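Local coordinates for prolyl 4-hydroxylase alpha subunit Fe(2+) 2OG dioxygenase domain-containing protein (Burkholderia ambifaria, PDB 3W20) that is probably a 2-oxoglutarate-dependent dioxygenase that acts on N-substituted L-amino acids, with zinc held in its metal site in this crystal, at residues M10-A15 with M193-N198; Q82-Q85 with S91-A94; R114-A119 with M258-I263; Y161-V166 with A205-H210. All coordinates share one frame; numbering follows the deposited sequence.

Four contacts show how pieces remote in sequence are drawn round a double-stranded beta-helix core. From the N terminus, contact 1 joins the loop after strand 4-10 to the end of strand 193-196, closing a loop of 177 residues. Contact 2 is nested inside it and closes only five residues, linking helix 78-83 to helix 87-107. Contact 3 opens next, on helix 111-120, and crosses contact 1, because its partner strand 255-265 comes after residues 193-198. Contact 4, between the loop at 161-166 and helix 203-216, is nested in contact 3 and also crosses contact 1. Contacts 2 and 4 touch through Gln-82 and Arg-163.

Contact 1: residues M10-A15 with M193-N198; sequences MRFGTA and MVMWDN
Phe-12 lays one face of its ring over the side chain of Asp-197, and this CH-pi contact is the centre of the meeting. Asp-197 CB sits 3.5 Å from the centroid of the Phe-12 ring and 2° off the ring normal, almost exactly above its centre. The carboxylate plane is turned 32° from the ring. The backbone of Asp-197 sets CB over the ring, and a chi1 of 174° directs the carboxylate out past the CD2/CE2 side, with OD1 4.2 Å from Phe-12 CE2. A different neighbour occupies the edge: Met-195 O lies in the ring plane, 3.6 Å from Phe-12 CE1. The backbone N of Asp-197 also comes within 3.4 Å of Phe-12 CE1. Met-195, a selenomethionine, bends at its last torsion and brings its CE methyl to 4.2 Å from Phe-12 CZ, adding an apolar contact from the strand. Within its own segment, Phe-12 belongs to a type II beta turn from Arg-11 to Thr-14, in which Thr-14 OG1 donates to Phe-12 O over a distance of 3.1 Å. Ile-228 of strand 227-230 also touches Phe-12. The aromatic residue of a beta turn thus packs on the end of strand 193-196, in the smaller antiparallel sheet of a double-stranded beta-helix fold, where neighbouring strand 246-248 carries the zinc ligand His-246.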
loop_
_atom_site.group_PDB
_atom_site.type_symbol
_atom_site.label_atom_id
_atom_site.label_comp_id
_atom_site.label_asym_id
_atom_site.label_seq_id
_atom_site.Cartn_x
_atom_site.Cartn_y
_atom_site.Cartn_z
HETATM N N MSE A 10 -5.076 7.648 36.162
HETATM C CA MSE A 10 -3.879 8.326 36.630
HETATM C C MSE A 10 -3.719 9.654 35.978
HETATM O O MSE A 10 -3.819 9.745 34.753
HETATM C CB MSE A 10 -2.608 7.531 36.323
HETATM C CG MSE A 10 -2.895 6.283 35.500
HETATM SE SE MSE A 10 -3.279 4.796 36.760
HETATM C CE MSE A 10 -1.462 5.084 37.200
ATOM N N ARG A 11 -3.432 10.699 36.772
ATOM C CA ARG A 11 -2.991 12.002 36.216
ATOM C C ARG A 11 -1.685 12.330 36.851
ATOM O O ARG A 11 -1.489 12.000 38.030
ATOM C CB ARG A 11 -4.015 13.082 36.620
ATOM C CG ARG A 11 -5.210 13.135 35.727
ATOM C CD ARG A 11 -4.732 13.648 34.369
ATOM N NE ARG A 11 -5.288 14.910 34.015
ATOM C CZ ARG A 11 -5.296 15.418 32.791
ATOM N NH1 ARG A 11 -4.682 14.817 31.717
ATOM N NH2 ARG A 11 -5.877 16.602 32.662
ATOM N N PHE A 12 -0.798 12.981 36.126
ATOM C CA PHE A 12 0.491 13.420 36.683
ATOM C C PHE A 12 0.331 14.111 38.039
ATOM O O PHE A 12 -0.527 14.953 38.207
ATOM C CB PHE A 12 1.274 14.381 35.722
ATOM C CG PHE A 12 1.730 13.703 34.448
ATOM C CD1 PHE A 12 2.747 12.757 34.486
ATOM C CD2 PHE A 12 1.074 13.982 33.231
ATOM C CE1 PHE A 12 3.182 12.132 33.318
ATOM C CE2 PHE A 12 1.453 13.300 32.077
ATOM C CZ PHE A 12 2.474 12.345 32.117
ATOM N N GLY A 13 1.204 13.726 38.996
ATOM C CA GLY A 13 1.279 14.370 40.334
ATOM C C GLY A 13 0.106 14.103 41.289
ATOM O O GLY A 13 0.074 14.702 42.383
ATOM N N THR A 14 -0.807 13.212 40.921
ATOM C CA THR A 14 -2.093 12.998 41.621
ATOM C C THR A 14 -2.306 11.527 41.984
ATOM O O THR A 14 -1.923 10.646 41.210
ATOM C CB THR A 14 -3.218 13.447 40.651
ATOM O OG1 THR A 14 -2.892 14.738 40.140
ATOM C CG2 THR A 14 -4.551 13.530 41.298
ATOM N N ALA A 15 -2.972 11.218 43.123
ATOM C CA ALA A 15 -3.266 9.809 43.475
ATOM C C ALA A 15 -4.258 9.225 42.469
ATOM O O ALA A 15 -5.069 9.978 41.914
ATOM C CB ALA A 15 -3.756 9.655 44.920
HETATM N N MSE A 193 6.016 0.213 32.321
HETATM C CA MSE A 193 6.079 1.391 31.424
HETATM C C MSE A 193 6.296 2.620 32.244
HETATM O O MSE A 193 5.623 2.794 33.291
HETATM C CB MSE A 193 4.753 1.504 30.623
HETATM C CG MSE A 193 4.937 2.627 29.618
HETATM SE SE MSE A 193 3.174 2.642 28.635
HETATM C CE MSE A 193 2.799 4.468 28.735
ATOM N N VAL A 194 7.172 3.492 31.798
ATOM C CA VAL A 194 7.316 4.797 32.416
ATOM C C VAL A 194 6.745 5.828 31.381
ATOM O O VAL A 194 6.976 5.711 30.174
ATOM C CB VAL A 194 8.772 5.111 32.711
ATOM C CG1 VAL A 194 8.857 6.494 33.286
ATOM C CG2 VAL A 194 9.251 4.068 33.733
HETATM N N MSE A 195 6.009 6.821 31.875
HETATM C CA MSE A 195 5.409 7.830 30.992
HETATM C C MSE A 195 5.774 9.198 31.618
HETATM O O MSE A 195 5.480 9.444 32.834
HETATM C CB MSE A 195 3.857 7.566 30.907
HETATM C CG MSE A 195 3.341 8.752 30.142
HETATM SE SE MSE A 195 1.372 8.375 29.880
HETATM C CE MSE A 195 0.585 8.672 31.502
ATOM N N TRP A 196 6.453 10.088 30.830
ATOM C CA TRP A 196 6.745 11.393 31.313
ATOM C C TRP A 196 5.808 12.499 30.839
ATOM O O TRP A 196 5.179 12.402 29.769
ATOM C CB TRP A 196 8.126 11.794 30.834
ATOM C CG TRP A 196 9.282 10.947 31.384
ATOM C CD1 TRP A 196 10.116 11.238 32.477
ATOM C CD2 TRP A 196 9.788 9.680 30.853
ATOM N NE1 TRP A 196 11.071 10.253 32.635
ATOM C CE2 TRP A 196 10.953 9.314 31.694
ATOM C CE3 TRP A 196 9.504 8.918 29.762
ATOM C CZ2 TRP A 196 11.673 8.145 31.466
ATOM C CZ3 TRP A 196 10.226 7.731 29.546
ATOM C CH2 TRP A 196 11.319 7.389 30.356
ATOM N N ASP A 197 5.734 13.575 31.649
ATOM C CA ASP A 197 5.008 14.792 31.278
ATOM C C ASP A 197 5.839 15.656 30.345
ATOM O O ASP A 197 6.377 16.775 30.663
ATOM C CB ASP A 197 4.515 15.475 32.573
ATOM C CG ASP A 197 3.885 16.803 32.322
ATOM O OD1 ASP A 197 3.276 16.970 31.253
ATOM O OD2 ASP A 197 4.095 17.695 33.176
ATOM N N ASN A 198 6.050 15.091 29.157
ATOM C CA ASN A 198 6.909 15.693 28.128
ATOM C C ASN A 198 6.372 15.249 26.770
ATOM O O ASN A 198 6.157 14.081 26.584
ATOM C CB ASN A 198 8.361 15.236 28.289
ATOM C CG ASN A 198 9.278 15.827 27.239
ATOM O OD1 ASN A 198 9.251 15.429 26.063
ATOM N ND2 ASN A 198 10.101 16.826 27.654
#

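Contact 2: residues Q82-Q85 with S91-A94; sequences QREQ and SKAA
Glu-84 and Lys-92 meet through their carbon chains first and their charges second. The closely packed part is aliphatic: Glu-84 CG lies 3.9 Å from Lys-92 CB and 4.0 Å from Lys-92 CG, so the methylenes at the root of one chain rest against those of the other. The first torsions place these touching methylenes, and the later bends bring the charged ends to the same side. Glu-84 turns back at its second torsion (chi2 -68°), while Lys-92 bends at chi2 and again near its end, where chi4 of -88° swings the ammonium round toward the carboxylate. The two chains lie at a slant to one another, and the backbones stay well apart, with 7.4 Å between Glu-84 CA and Lys-92 CA. Together the two segments bury 88 Å².

The setting is a short connection between two consecutive helices: Glu-84 lies in the link between helix 78-83 and helix 87-107, and Lys-92 lies within the first two turns of the latter. The pair bridges this link at the protein surface. On the same long helix, Ala-93 packs on Val-90 of the second subunit and Ala-94 on Phe-97 of that subunit.

The outer part of the contact is looser. Glu-84 OE2 and Lys-92 NZ stand 3.7 Å apart, a long salt bridge in which the attraction is probably mainly electrostatic and rather weak. With both residues partly exposed, water would be expected to screen the two charges. Lys-92 also touches Val-76 of its own chain.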
loop_
_atom_site.group_PDB
_atom_site.type_symbol
_atom_site.label_atom_id
_atom_site.label_comp_id
_atom_site.label_asym_id
_atom_site.label_seq_id
_atom_site.Cartn_x
_atom_site.Cartn_y
_atom_site.Cartn_z
ATOM N N GLN A 82 7.047 5.123 9.545
ATOM C CA GLN A 82 7.456 6.500 9.757
ATOM C C GLN A 82 8.958 6.692 9.745
ATOM O O GLN A 82 9.372 7.814 9.511
ATOM C CB GLN A 82 6.966 6.999 11.130
ATOM C CG GLN A 82 5.506 7.326 11.127
ATOM C CD GLN A 82 4.991 7.783 12.511
ATOM O OE1 GLN A 82 5.516 7.405 13.520
ATOM N NE2 GLN A 82 3.882 8.545 12.508
ATOM N N ARG A 83 9.752 5.659 10.010
ATOM C CA ARG A 83 11.198 5.812 9.997
ATOM C C ARG A 83 11.779 5.945 8.600
ATOM O O ARG A 83 12.917 6.444 8.403
ATOM C CB ARG A 83 11.850 4.727 10.848
ATOM C CG ARG A 83 11.574 5.023 12.303
ATOM C CD ARG A 83 12.571 4.339 13.230
ATOM N NE ARG A 83 12.021 3.036 13.577
ATOM C CZ ARG A 83 11.160 2.812 14.570
ATOM N NH1 ARG A 83 10.737 3.818 15.359
ATOM N NH2 ARG A 83 10.719 1.574 14.765
ATOM N N GLU A 84 11.043 5.496 7.591
ATOM C CA GLU A 84 11.607 5.468 6.247
ATOM C C GLU A 84 11.496 6.823 5.507
ATOM O O GLU A 84 10.552 7.605 5.732
ATOM C CB GLU A 84 10.868 4.390 5.421
ATOM C CG GLU A 84 10.899 2.996 6.022
ATOM C CD GLU A 84 12.274 2.375 6.025
ATOM O OE1 GLU A 84 13.155 2.769 5.213
ATOM O OE2 GLU A 84 12.492 1.532 6.877
ATOM N N GLN A 85 12.390 7.075 4.525
ATOM C CA GLN A 85 12.371 8.308 3.803
ATOM C C GLN A 85 12.477 8.083 2.303
ATOM O O GLN A 85 13.065 7.022 1.835
ATOM C CB GLN A 85 13.535 9.217 4.232
ATOM C CG GLN A 85 13.654 9.343 5.737
ATOM C CD GLN A 85 14.423 10.602 6.063
ATOM O OE1 GLN A 85 15.542 10.532 6.505
ATOM N NE2 GLN A 85 13.820 11.757 5.805
ATOM N N SER A 91 8.215 2.519 -1.001
ATOM C CA SER A 91 8.227 1.057 -1.103
ATOM C C SER A 91 7.716 0.454 0.202
ATOM O O SER A 91 6.941 -0.497 0.183
ATOM C CB SER A 91 9.594 0.448 -1.483
ATOM O OG SER A 91 10.547 0.869 -0.568
ATOM N N LYS A 92 8.123 1.000 1.355
ATOM C CA LYS A 92 7.562 0.463 2.642
ATOM C C LYS A 92 6.086 0.750 2.782
ATOM O O LYS A 92 5.388 -0.077 3.392
ATOM C CB LYS A 92 8.320 0.981 3.863
ATOM C CG LYS A 92 8.178 0.142 5.117
ATOM C CD LYS A 92 8.765 -1.242 4.872
ATOM C CE LYS A 92 9.227 -1.998 6.113
ATOM N NZ LYS A 92 10.637 -1.691 6.490
ATOM N N ALA A 93 5.595 1.903 2.255
ATOM C CA ALA A 93 4.110 2.172 2.290
ATOM C C ALA A 93 3.407 1.104 1.468
ATOM O O ALA A 93 2.330 0.650 1.846
ATOM C CB ALA A 93 3.765 3.581 1.732
ATOM N N ALA A 94 3.997 0.702 0.328
ATOM C CA ALA A 94 3.320 -0.325 -0.478
ATOM C C ALA A 94 3.229 -1.596 0.395
ATOM O O ALA A 94 2.189 -2.252 0.367
ATOM C CB ALA A 94 4.172 -0.685 -1.726
#

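Contact 3: residues R114-A119 with M258-I263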
loop_
_atom_site.group_PDB
_atom_site.type_symbol
_atom_site.label_atom_id
_atom_site.label_comp_id
_atom_site.label_asym_id
_atom_site.label_seq_id
_atom_site.Cartn_x
_atom_site.Cartn_y
_atom_site.Cartn_z
ATOM N N ARG A 114 -12.443 -6.166 18.674
ATOM C CA ARG A 114 -13.862 -5.988 18.965
ATOM C C ARG A 114 -14.103 -5.229 20.293
ATOM O O ARG A 114 -15.099 -4.526 20.443
ATOM C CB ARG A 114 -14.590 -7.334 18.952
ATOM C CG ARG A 114 -14.840 -7.878 17.567
ATOM C CD ARG A 114 -15.493 -9.253 17.690
ATOM N NE ARG A 114 -15.662 -9.759 16.335
ATOM C CZ ARG A 114 -16.786 -9.678 15.620
ATOM N NH1 ARG A 114 -17.909 -9.179 16.145
ATOM N NH2 ARG A 114 -16.775 -10.112 14.366
ATOM N N LEU A 115 -13.181 -5.311 21.242
ATOM C CA LEU A 115 -13.277 -4.483 22.437
ATOM C C LEU A 115 -13.531 -3.026 22.114
ATOM O O LEU A 115 -14.449 -2.398 22.633
ATOM C CB LEU A 115 -12.020 -4.659 23.304
ATOM C CG LEU A 115 -12.030 -4.554 24.795
ATOM C CD1 LEU A 115 -13.072 -5.500 25.392
ATOM C CD2 LEU A 115 -10.616 -4.943 25.200
ATOM N N PHE A 116 -12.752 -2.489 21.177
ATOM C CA PHE A 116 -12.937 -1.145 20.750
ATOM C C PHE A 116 -13.997 -0.949 19.710
ATOM O O PHE A 116 -14.734 0.042 19.804
ATOM C CB PHE A 116 -11.561 -0.647 20.205
ATOM C CG PHE A 116 -10.492 -0.764 21.229
ATOM C CD1 PHE A 116 -10.386 0.222 22.207
ATOM C CD2 PHE A 116 -9.679 -1.879 21.299
ATOM C CE1 PHE A 116 -9.395 0.136 23.188
ATOM C CE2 PHE A 116 -8.690 -1.976 22.275
ATOM C CZ PHE A 116 -8.562 -0.991 23.224
ATOM N N SER A 117 -14.131 -1.847 18.713
ATOM C CA SER A 117 -15.198 -1.596 17.715
ATOM C C SER A 117 -16.595 -1.540 18.388
ATOM O O SER A 117 -17.436 -0.699 18.082
ATOM C CB SER A 117 -15.162 -2.588 16.532
ATOM O OG SER A 117 -15.091 -3.946 16.866
ATOM N N ASP A 118 -16.810 -2.433 19.343
ATOM C CA ASP A 118 -18.039 -2.458 20.109
ATOM C C ASP A 118 -18.201 -1.275 21.018
ATOM O O ASP A 118 -19.272 -0.688 21.076
ATOM C CB ASP A 118 -18.138 -3.743 20.958
ATOM C CG ASP A 118 -18.275 -4.992 20.112
ATOM O OD1 ASP A 118 -18.544 -4.906 18.909
ATOM O OD2 ASP A 118 -18.047 -6.077 20.617
ATOM N N ALA A 119 -17.173 -0.937 21.767
ATOM C CA ALA A 119 -17.344 0.100 22.713
ATOM C C ALA A 119 -17.530 1.484 22.046
ATOM O O ALA A 119 -18.266 2.329 22.548
ATOM C CB ALA A 119 -16.187 0.119 23.684
HETATM N N MSE A 258 -0.858 -7.242 23.281
HETATM C CA MSE A 258 -1.523 -7.030 22.035
HETATM C C MSE A 258 -1.855 -5.567 22.051
HETATM O O MSE A 258 -2.381 -5.102 23.065
HETATM C CB MSE A 258 -2.893 -7.726 22.402
HETATM C CG MSE A 258 -3.659 -8.240 21.276
HETATM SE SE MSE A 258 -4.846 -9.480 22.300
HETATM C CE MSE A 258 -3.594 -10.818 22.496
ATOM N N GLY A 259 -1.624 -4.814 20.986
ATOM C CA GLY A 259 -2.024 -3.360 21.091
ATOM C C GLY A 259 -2.470 -2.680 19.789
ATOM O O GLY A 259 -2.309 -3.181 18.683
ATOM N N LEU A 260 -3.016 -1.489 19.937
ATOM C CA LEU A 260 -3.271 -0.649 18.783
ATOM C C LEU A 260 -3.253 0.807 19.276
ATOM O O LEU A 260 -2.929 1.063 20.438
ATOM C CB LEU A 260 -4.625 -1.001 18.198
ATOM C CG LEU A 260 -5.842 -1.105 19.101
ATOM C CD1 LEU A 260 -6.438 0.242 19.584
ATOM C CD2 LEU A 260 -6.936 -1.922 18.349
ATOM N N PHE A 261 -3.562 1.717 18.348
ATOM C CA PHE A 261 -3.736 3.118 18.690
ATOM C C PHE A 261 -5.108 3.574 18.196
ATOM O O PHE A 261 -5.719 3.020 17.244
ATOM C CB PHE A 261 -2.630 3.939 17.968
ATOM C CG PHE A 261 -1.277 3.636 18.504
ATOM C CD1 PHE A 261 -0.759 4.373 19.606
ATOM C CD2 PHE A 261 -0.487 2.631 17.898
ATOM C CE1 PHE A 261 0.510 4.100 20.142
ATOM C CE2 PHE A 261 0.800 2.359 18.422
ATOM C CZ PHE A 261 1.272 3.038 19.554
ATOM N N LEU A 262 -5.580 4.648 18.819
ATOM C CA LEU A 262 -6.864 5.234 18.473
ATOM C C LEU A 262 -6.731 6.726 18.222
ATOM O O LEU A 262 -6.051 7.385 18.943
ATOM C CB LEU A 262 -7.785 5.064 19.685
ATOM C CG LEU A 262 -8.252 3.638 20.009
ATOM C CD1 LEU A 262 -8.708 3.650 21.471
ATOM C CD2 LEU A 262 -9.391 3.199 19.099
ATOM N N ILE A 263 -7.388 7.256 17.193
ATOM C CA ILE A 263 -7.611 8.678 17.084
ATOM C C ILE A 263 -9.095 8.983 16.872
ATOM O O ILE A 263 -9.821 8.199 16.297
ATOM C CB ILE A 263 -6.801 9.337 15.921
ATOM C CG1 ILE A 263 -6.981 8.555 14.593
ATOM C CG2 ILE A 263 -5.346 9.330 16.349
ATOM C CD1 ILE A 263 -6.265 9.270 13.424
#
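Phe-116 reaches from helix 111-120 to the face of strand 255-265, where Leu-260 and Leu-262 receive its ring. Its CB points toward the strand, and with CG anti to the carbonyl carbon (chi1 -57°) the ring is carried outward from the helix. Beyond CG the two sides of the ring part company. CD2 meets one methyl of Leu-260, CD2 of that residue, at 4.0 Å. Farther along the same side, Phe-116 CE2 lies 4.2 Å from Leu-260 CD1. That methyl sits over the ring face, 13° from the normal and displaced toward the rim, in a CH-pi contact. On the other side, Phe-116 CD1 is 3.9 Å from Leu-262 CD1, and CE1 keeps almost the same separation from this methyl, which approaches obliquely. At the tip, the nearest leucine atom to Phe-116 CZ is Leu-260 CD1, at 4.4 Å.

Leu-260 and Leu-262, both buried like Phe-116, are two residues apart, as beta geometry requires for neighbours on one face of a strand. This is helix-on-sheet packing: helix 111-120 covers the major sheet of the double-stranded beta-helix, the core expected of a 2-oxoglutarate dioxygenase. Met-271 and Phe-112 extend the apolar layer, the first against Phe-116 and Leu-262, the second against Leu-260. The side chain of Leu-260 is about 5 Å from that of Arg-141, a 2-oxoglutarate-binding residue (the ligand is absent here), so the layer probably borders that site.

Contact 4: residues Y161-V166 with A205-H210; sequences YGRDTV and ALDEMH
Arg-163 holds the carboxylate of Asp-207 with two nitrogens, using NE and NH2 for a side-on salt bridge. NE donates to Asp-207 OD2 over 2.8 Å, with an angle of 159° at the hydrogen. The second bond, from NH2 to Asp-207 OD1, measures 2.9 Å and is straighter, at 174°. Each oxygen is met on its syn side and lies close to the guanidinium plane, yet the two flat groups are not coplanar: they are twisted by 40°. The nitrogens consequently approach the carboxylate from somewhat out of its own plane.

The arginine chain runs extended through its first two torsions and then bends at chi3, which turns the NE side of the guanidinium to the helix. Asp-207 keeps CG beside its backbone nitrogen and offers both oxygens to the loop. The contact thus ties helix 203-216 to the long connection between strands 139-143 and 178-185. In this dioxygenase the same connection supplies the zinc ligands His-155 and Asp-157, although the side chain of Asp-207 is about 14 Å from the zinc ion.

Arg-163 has a further partner on its remaining terminal nitrogen, since NH1 makes a weak hydrogen bond to Arg-83 O. Two bonds to the acid should restrict rotation of the guanidinium and would be expected to help keep Asp-207 ionised. His-210, whose ND1 is 5.7 Å from Arg-163 NH2, is instead anchored through NE2 to Pro-154 O.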
loop_
_atom_site.group_PDB
_atom_site.type_symbol
_atom_site.label_atom_id
_atom_site.label_comp_id
_atom_site.label_asym_id
_atom_site.label_seq_id
_atom_site.Cartn_x
_atom_site.Cartn_y
_atom_site.Cartn_z
ATOM N N TYR A 161 4.060 11.951 12.891
ATOM C CA TYR A 161 5.494 12.035 13.069
ATOM C C TYR A 161 6.341 11.167 12.103
ATOM O O TYR A 161 7.156 10.395 12.514
ATOM C CB TYR A 161 5.873 11.760 14.517
ATOM C CG TYR A 161 5.531 12.852 15.492
ATOM C CD1 TYR A 161 4.759 13.953 15.121
ATOM C CD2 TYR A 161 6.021 12.818 16.758
ATOM C CE1 TYR A 161 4.439 14.935 16.015
ATOM C CE2 TYR A 161 5.734 13.799 17.670
ATOM C CZ TYR A 161 4.952 14.865 17.304
ATOM O OH TYR A 161 4.703 15.795 18.241
ATOM N N GLY A 162 6.145 11.363 10.823
ATOM C CA GLY A 162 7.080 10.781 9.819
ATOM C C GLY A 162 8.440 11.462 9.897
ATOM O O GLY A 162 8.547 12.714 10.064
ATOM N N ARG A 163 9.481 10.668 9.768
ATOM C CA ARG A 163 10.809 11.279 9.696
ATOM C C ARG A 163 10.979 12.136 8.461
ATOM O O ARG A 163 11.681 13.144 8.496
ATOM C CB ARG A 163 11.874 10.198 9.764
ATOM C CG ARG A 163 13.282 10.734 9.734
ATOM C CD ARG A 163 14.199 9.552 10.036
ATOM N NE ARG A 163 14.240 9.190 11.445
ATOM C CZ ARG A 163 14.434 7.951 11.926
ATOM N NH1 ARG A 163 14.670 6.882 11.152
ATOM N NH2 ARG A 163 14.494 7.792 13.229
ATOM N N ASP A 164 10.414 11.706 7.343
ATOM C CA ASP A 164 10.505 12.492 6.103
ATOM C C ASP A 164 9.390 13.492 6.097
ATOM O O ASP A 164 8.298 13.151 5.682
ATOM C CB ASP A 164 10.421 11.521 4.905
ATOM C CG ASP A 164 10.607 12.218 3.561
ATOM O OD1 ASP A 164 10.306 13.448 3.466
ATOM O OD2 ASP A 164 10.951 11.502 2.581
ATOM N N THR A 165 9.659 14.732 6.561
ATOM C CA THR A 165 8.579 15.675 6.817
ATOM C C THR A 165 7.813 15.980 5.566
ATOM O O THR A 165 6.573 16.145 5.584
ATOM C CB THR A 165 9.142 17.025 7.354
ATOM O OG1 THR A 165 10.081 16.676 8.379
ATOM C CG2 THR A 165 7.985 17.840 7.930
ATOM N N VAL A 166 8.520 16.102 4.444
ATOM C CA VAL A 166 7.857 16.562 3.232
ATOM C C VAL A 166 6.946 15.485 2.634
ATOM O O VAL A 166 5.820 15.772 2.222
ATOM C CB VAL A 166 8.912 16.944 2.187
ATOM C CG1 VAL A 166 8.274 17.267 0.852
ATOM C CG2 VAL A 166 9.650 18.172 2.708
ATOM N N ALA A 205 12.574 16.077 16.741
ATOM C CA ALA A 205 12.787 16.250 18.185
ATOM C C ALA A 205 13.040 14.932 18.879
ATOM O O ALA A 205 13.966 14.863 19.681
ATOM C CB ALA A 205 11.652 17.051 18.850
ATOM N N LEU A 206 12.300 13.853 18.540
ATOM C CA LEU A 206 12.568 12.563 19.184
ATOM C C LEU A 206 13.930 12.046 18.766
ATOM O O LEU A 206 14.644 11.428 19.591
ATOM C CB LEU A 206 11.606 11.468 18.744
ATOM C CG LEU A 206 10.238 11.477 19.328
ATOM C CD1 LEU A 206 9.459 10.469 18.510
ATOM C CD2 LEU A 206 10.368 11.024 20.775
ATOM N N ASP A 207 14.247 12.298 17.493
ATOM C CA ASP A 207 15.476 11.759 16.874
ATOM C C ASP A 207 16.633 12.463 17.578
ATOM O O ASP A 207 17.637 11.822 17.837
ATOM C CB ASP A 207 15.520 12.069 15.376
ATOM C CG ASP A 207 14.761 11.051 14.519
ATOM O OD1 ASP A 207 14.379 10.006 15.071
ATOM O OD2 ASP A 207 14.561 11.307 13.315
ATOM N N GLU A 208 16.497 13.751 17.912
ATOM C CA GLU A 208 17.589 14.439 18.636
ATOM C C GLU A 208 17.696 13.864 20.056
ATOM O O GLU A 208 18.809 13.699 20.628
ATOM C CB GLU A 208 17.449 15.966 18.618
ATOM C CG GLU A 208 18.669 16.675 19.204
ATOM C CD GLU A 208 18.711 18.187 18.984
ATOM O OE1 GLU A 208 17.700 18.791 18.555
ATOM O OE2 GLU A 208 19.782 18.784 19.266
HETATM N N MSE A 209 16.547 13.539 20.657
HETATM C CA MSE A 209 16.557 13.029 22.003
HETATM C C MSE A 209 17.247 11.695 22.064
HETATM O O MSE A 209 18.005 11.427 23.012
HETATM C CB MSE A 209 15.184 12.964 22.706
HETATM C CG MSE A 209 14.684 14.399 22.899
HETATM SE SE MSE A 209 12.672 14.448 23.166
HETATM C CE MSE A 209 12.894 13.048 24.329
ATOM N N HIS A 210 17.016 10.858 21.069
ATOM C CA HIS A 210 17.760 9.611 20.977
ATOM C C HIS A 210 19.279 9.784 20.932
ATOM O O HIS A 210 20.029 9.202 21.765
ATOM C CB HIS A 210 17.273 8.838 19.786
ATOM C CG HIS A 210 15.855 8.306 19.927
ATOM N ND1 HIS A 210 15.159 7.832 18.878
ATOM C CD2 HIS A 210 15.017 8.180 21.040
ATOM C CE1 HIS A 210 13.935 7.431 19.284
ATOM N NE2 HIS A 210 13.848 7.645 20.606
#